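Local coordinates for DUF1993 domain-containing protein (Shewanella denitrificans, PDB 2OQM), which is of unknown function but belongs to the DinB-like helical-bundle proteins and forms a dimer in the crystal, at residues S60-Q72 and F160-N172. Numbering follows the deposited sequence.
Sequences SRLAADQFNLIRQ and FHITTAYGILRHN. With FMT (formic acid), chain I; EDO (1,2-ethanediol), chain T.
Gln72 drops as a knob into a hole on helix 146-172 formed by His161, Thr164, Ala165 and Ile168. Gln72 CB lies 4.1 Å from Ala165 CB, where a small residue lets the helices come close. CG then runs between methyls, Thr164 CG2 and Ile168 CD1, and the chain bends at chi2 (-59°), which lays the amide carbon Gln72 CD against Thr164 CG2 at 3.6 Å. At the tip the amide splits its work. Gln72 OE1 accepts from His161 ND1 at 2.7 Å, a bond near the imidazole plane but tilted 31° from the amide's own, while Gln72 NE2 reaches back to Phe67 O at 3.1 Å with an almost straight N-H. A glutamine suits this buried place because it both accepts and donates; a leucine here would probably leave His161 ND1 and Phe67 O without these partners. The imidazole has Phe160 over one face, and its NE2 bonds Lys178 of the second subunit.

Helices 69-87 and 146-172 run antiparallel as neighbours in the four-helix bundle expected of a DinB-family protein, and the loop 60-68 leads into the first of them, with Asn68 as N-cap. Leu69, one residue on, sends CD1 onto Ala165 CB at a tight 3.5 Å and CD2 onto Leu169 CD2, beside Phe40 of helix 13-50. Ile168 suits its place against residues 60-69 because it branches: CG1 packs against Leu62 CG, CG2 meets Ser60 CB at 3.6 Å, and CD1 nears Leu69 N. At the far end, in one of its two conformers, Ser60 turns OG anti to the backbone N (chi1 -168°), which points it at Asn172 and lets it accept from Asn172 ND2 at 2.8 Å; the same amide nitrogen also donates to Ile168 O, which holds the side chain against its helix.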
# COMPACT_ATOMS: atom_id res chain seq x y z
N SER A 60 2.48 -17.95 -11.81
CA SER A 60 2.58 -18.34 -10.42
C SER A 60 1.66 -17.46 -9.60
O SER A 60 1.18 -16.45 -10.07
CB SER A 60 4.04 -18.23 -9.94
OG SER A 60 4.26 -18.84 -8.67
N ARG A 61 1.39 -17.92 -8.39
CA ARG A 61 0.45 -17.32 -7.47
C ARG A 61 0.75 -17.76 -6.03
O ARG A 61 1.45 -18.75 -5.83
CB ARG A 61 -0.96 -17.72 -7.80
CG ARG A 61 -1.20 -19.20 -7.69
CD ARG A 61 -2.53 -19.55 -8.30
NE ARG A 61 -2.49 -19.66 -9.74
CZ ARG A 61 -3.38 -19.12 -10.56
NH1 ARG A 61 -4.35 -18.35 -10.11
NH2 ARG A 61 -3.25 -19.35 -11.83
N LEU A 62 0.21 -17.03 -5.07
CA LEU A 62 0.44 -17.33 -3.62
C LEU A 62 -0.59 -18.28 -3.02
O LEU A 62 -0.36 -18.83 -1.98
CB LEU A 62 0.45 -16.05 -2.81
CG LEU A 62 1.59 -15.10 -3.13
CD1 LEU A 62 1.45 -13.89 -2.20
CD2 LEU A 62 2.96 -15.84 -3.04
N ALA A 63 -1.70 -18.48 -3.72
CA ALA A 63 -2.75 -19.40 -3.28
C ALA A 63 -3.54 -19.82 -4.47
O ALA A 63 -3.69 -19.05 -5.44
CB ALA A 63 -3.68 -18.77 -2.23
N ALA A 64 -4.09 -21.02 -4.40
CA ALA A 64 -4.74 -21.61 -5.57
C ALA A 64 -5.95 -20.82 -6.10
O ALA A 64 -6.23 -20.81 -7.30
CB ALA A 64 -5.19 -23.09 -5.24
N ASP A 65 -6.65 -20.13 -5.19
CA ASP A 65 -7.79 -19.27 -5.55
C ASP A 65 -7.46 -17.79 -5.54
O ASP A 65 -8.37 -16.98 -5.39
CB ASP A 65 -9.00 -19.58 -4.63
CG ASP A 65 -8.74 -19.23 -3.20
OD1 ASP A 65 -7.61 -18.83 -2.91
OD2 ASP A 65 -9.68 -19.33 -2.37
N GLN A 66 -6.16 -17.43 -5.63
CA GLN A 66 -5.73 -16.04 -5.78
C GLN A 66 -5.19 -15.80 -7.20
O GLN A 66 -4.60 -16.69 -7.80
CB GLN A 66 -4.70 -15.64 -4.72
CG GLN A 66 -4.50 -14.14 -4.72
CD GLN A 66 -3.70 -13.61 -3.53
OE1 GLN A 66 -4.21 -12.82 -2.74
NE2 GLN A 66 -2.48 -13.97 -3.46
N PHE A 67 -5.47 -14.62 -7.75
CA PHE A 67 -5.00 -14.22 -9.11
C PHE A 67 -3.50 -14.37 -9.25
O PHE A 67 -2.77 -14.09 -8.33
CB PHE A 67 -5.35 -12.77 -9.37
CG PHE A 67 -6.80 -12.51 -9.60
CD1 PHE A 67 -7.49 -13.18 -10.54
CD2 PHE A 67 -7.44 -11.51 -8.88
CE1 PHE A 67 -8.81 -12.90 -10.77
CE2 PHE A 67 -8.79 -11.21 -9.14
CZ PHE A 67 -9.44 -11.90 -10.06
N ASN A 68 -3.05 -14.82 -10.41
CA ASN A 68 -1.65 -15.03 -10.66
C ASN A 68 -0.89 -13.72 -10.99
O ASN A 68 -1.46 -12.63 -10.90
CB ASN A 68 -1.45 -16.08 -11.74
CG ASN A 68 -1.91 -15.60 -13.11
OD1 ASN A 68 -2.17 -14.42 -13.32
ND2 ASN A 68 -1.97 -16.53 -14.06
N LEU A 69 0.40 -13.82 -11.27
CA LEU A 69 1.24 -12.65 -11.38
C LEU A 69 0.79 -11.73 -12.52
O LEU A 69 0.75 -10.53 -12.36
CB LEU A 69 2.73 -13.05 -11.52
CG LEU A 69 3.78 -11.94 -11.69
CD1 LEU A 69 3.73 -10.97 -10.46
CD2 LEU A 69 5.14 -12.60 -11.82
N ILE A 70 0.45 -12.31 -13.67
CA ILE A 70 -0.04 -11.53 -14.82
C ILE A 70 -1.24 -10.68 -14.35
O ILE A 70 -1.32 -9.47 -14.60
CB ILE A 70 -0.49 -12.45 -15.93
CG1 ILE A 70 0.71 -13.10 -16.63
CG2 ILE A 70 -1.32 -11.63 -16.96
CD1 ILE A 70 0.38 -14.42 -17.43
N ARG A 71 -2.14 -11.31 -13.60
CA ARG A 71 -3.34 -10.63 -13.15
C ARG A 71 -3.08 -9.54 -12.14
O ARG A 71 -3.66 -8.47 -12.19
CB ARG A 71 -4.35 -11.64 -12.57
CG ARG A 71 -4.97 -12.55 -13.57
CD ARG A 71 -5.99 -11.85 -14.45
NE ARG A 71 -7.22 -11.44 -13.79
CZ ARG A 71 -7.72 -10.19 -13.76
NH1 ARG A 71 -7.09 -9.16 -14.35
NH2 ARG A 71 -8.90 -9.96 -13.15
N GLN A 72 -2.16 -9.78 -11.21
CA GLN A 72 -1.79 -8.76 -10.27
C GLN A 72 -1.30 -7.51 -10.99
O GLN A 72 -1.62 -6.40 -10.53
CB GLN A 72 -0.67 -9.24 -9.32
CG GLN A 72 -0.97 -10.43 -8.41
CD GLN A 72 -2.14 -10.14 -7.50
OE1 GLN A 72 -2.27 -9.02 -7.02
NE2 GLN A 72 -2.99 -11.14 -7.25
N PHE A 160 -1.46 -3.13 -2.48
CA PHE A 160 -1.81 -4.53 -2.37
C PHE A 160 -1.35 -5.34 -3.59
O PHE A 160 -0.69 -6.38 -3.45
CB PHE A 160 -3.31 -4.71 -2.21
CG PHE A 160 -3.72 -6.16 -2.01
CD1 PHE A 160 -3.96 -6.98 -3.12
CD2 PHE A 160 -3.86 -6.72 -0.76
CE1 PHE A 160 -4.31 -8.34 -2.98
CE2 PHE A 160 -4.21 -8.08 -0.62
CZ PHE A 160 -4.43 -8.88 -1.78
N HIS A 161 -1.72 -4.89 -4.78
CA HIS A 161 -1.42 -5.68 -5.94
C HIS A 161 0.05 -5.64 -6.39
O HIS A 161 0.58 -6.67 -6.82
CB HIS A 161 -2.40 -5.37 -7.04
CG HIS A 161 -3.80 -5.79 -6.70
ND1 HIS A 161 -4.20 -7.11 -6.78
CD2 HIS A 161 -4.85 -5.09 -6.21
CE1 HIS A 161 -5.47 -7.18 -6.39
NE2 HIS A 161 -5.89 -5.98 -6.05
N ILE A 162 0.71 -4.49 -6.23
CA ILE A 162 2.14 -4.42 -6.44
C ILE A 162 2.93 -5.28 -5.41
O ILE A 162 3.83 -6.04 -5.76
CB ILE A 162 2.66 -2.99 -6.47
CG1 ILE A 162 2.10 -2.19 -7.68
CG2 ILE A 162 4.20 -2.99 -6.57
CD1 ILE A 162 2.68 -0.79 -7.87
N THR A 163 2.56 -5.20 -4.14
CA THR A 163 3.17 -6.06 -3.13
C THR A 163 2.95 -7.55 -3.38
O THR A 163 3.83 -8.34 -3.12
CB THR A 163 2.80 -5.63 -1.69
OG1 THR A 163 3.14 -4.25 -1.52
CG2 THR A 163 3.58 -6.43 -0.62
N THR A 164 1.77 -7.93 -3.83
CA THR A 164 1.47 -9.32 -4.07
C THR A 164 2.26 -9.78 -5.28
O THR A 164 2.77 -10.88 -5.26
CB THR A 164 -0.05 -9.53 -4.30
OG1 THR A 164 -0.75 -9.09 -3.14
CG2 THR A 164 -0.37 -11.03 -4.54
N ALA A 165 2.41 -8.94 -6.31
CA ALA A 165 3.27 -9.26 -7.47
C ALA A 165 4.70 -9.49 -6.99
O ALA A 165 5.34 -10.47 -7.37
CB ALA A 165 3.23 -8.14 -8.50
N TYR A 166 5.19 -8.58 -6.16
CA TYR A 166 6.49 -8.71 -5.57
C TYR A 166 6.64 -10.02 -4.80
O TYR A 166 7.62 -10.73 -4.96
CB TYR A 166 6.71 -7.52 -4.68
CG TYR A 166 7.96 -7.46 -3.86
CD1 TYR A 166 8.11 -8.24 -2.71
CD2 TYR A 166 9.01 -6.52 -4.17
CE1 TYR A 166 9.28 -8.19 -1.97
CE2 TYR A 166 10.12 -6.42 -3.39
CZ TYR A 166 10.25 -7.24 -2.28
OH TYR A 166 11.37 -7.09 -1.49
N GLY A 167 5.66 -10.34 -3.95
CA GLY A 167 5.66 -11.57 -3.17
C GLY A 167 5.71 -12.85 -3.99
O GLY A 167 6.40 -13.80 -3.66
N ILE A 168 4.95 -12.87 -5.08
CA ILE A 168 5.00 -14.01 -5.98
C ILE A 168 6.43 -14.22 -6.46
O ILE A 168 6.93 -15.35 -6.47
CB ILE A 168 4.00 -13.90 -7.17
CG1 ILE A 168 2.55 -13.95 -6.66
CG2 ILE A 168 4.20 -15.07 -8.15
CD1 ILE A 168 1.50 -13.53 -7.68
N LEU A 169 7.09 -13.15 -6.90
CA LEU A 169 8.43 -13.27 -7.47
C LEU A 169 9.42 -13.68 -6.40
O LEU A 169 10.23 -14.57 -6.58
CB LEU A 169 8.86 -11.97 -8.10
CG LEU A 169 8.07 -11.67 -9.37
CD1 LEU A 169 8.33 -10.19 -9.79
CD2 LEU A 169 8.50 -12.69 -10.45
N ARG A 170 9.31 -13.04 -5.27
CA ARG A 170 10.18 -13.33 -4.13
C ARG A 170 10.06 -14.79 -3.68
O ARG A 170 11.05 -15.49 -3.45
CB ARG A 170 9.80 -12.38 -3.00
CG ARG A 170 10.73 -12.36 -1.84
CD ARG A 170 12.13 -11.89 -2.21
NE ARG A 170 13.03 -12.04 -1.08
CZ ARG A 170 13.22 -11.12 -0.13
NH1 ARG A 170 12.60 -9.95 -0.17
NH2 ARG A 170 14.06 -11.37 0.86
N HIS A 171 8.83 -15.28 -3.61
CA HIS A 171 8.53 -16.66 -3.24
C HIS A 171 9.18 -17.65 -4.18
O HIS A 171 9.58 -18.73 -3.77
CB HIS A 171 6.99 -16.80 -3.20
CG HIS A 171 6.49 -18.19 -2.91
ND1 HIS A 171 6.65 -18.81 -1.70
CD2 HIS A 171 5.74 -19.04 -3.67
CE1 HIS A 171 6.09 -20.01 -1.74
NE2 HIS A 171 5.53 -20.18 -2.93
N ASN A 172 9.25 -17.30 -5.46
CA ASN A 172 9.84 -18.14 -6.50
C ASN A 172 11.36 -18.08 -6.56
O ASN A 172 11.96 -18.89 -7.25
CB ASN A 172 9.24 -17.79 -7.86
CG ASN A 172 7.99 -18.55 -8.15
OD1 ASN A 172 8.07 -19.65 -8.69
ND2 ASN A 172 6.80 -17.99 -7.76
C FMT I . -0.12 -22.27 -11.24
O1 FMT I . -0.91 -22.25 -12.20
O2 FMT I . 0.06 -21.29 -10.49
C1 EDO T . 9.96 -20.84 0.71
O1 EDO T . 9.37 -19.89 1.59
C2 EDO T . 9.63 -20.54 -0.77
O2 EDO T . 10.60 -19.64 -1.35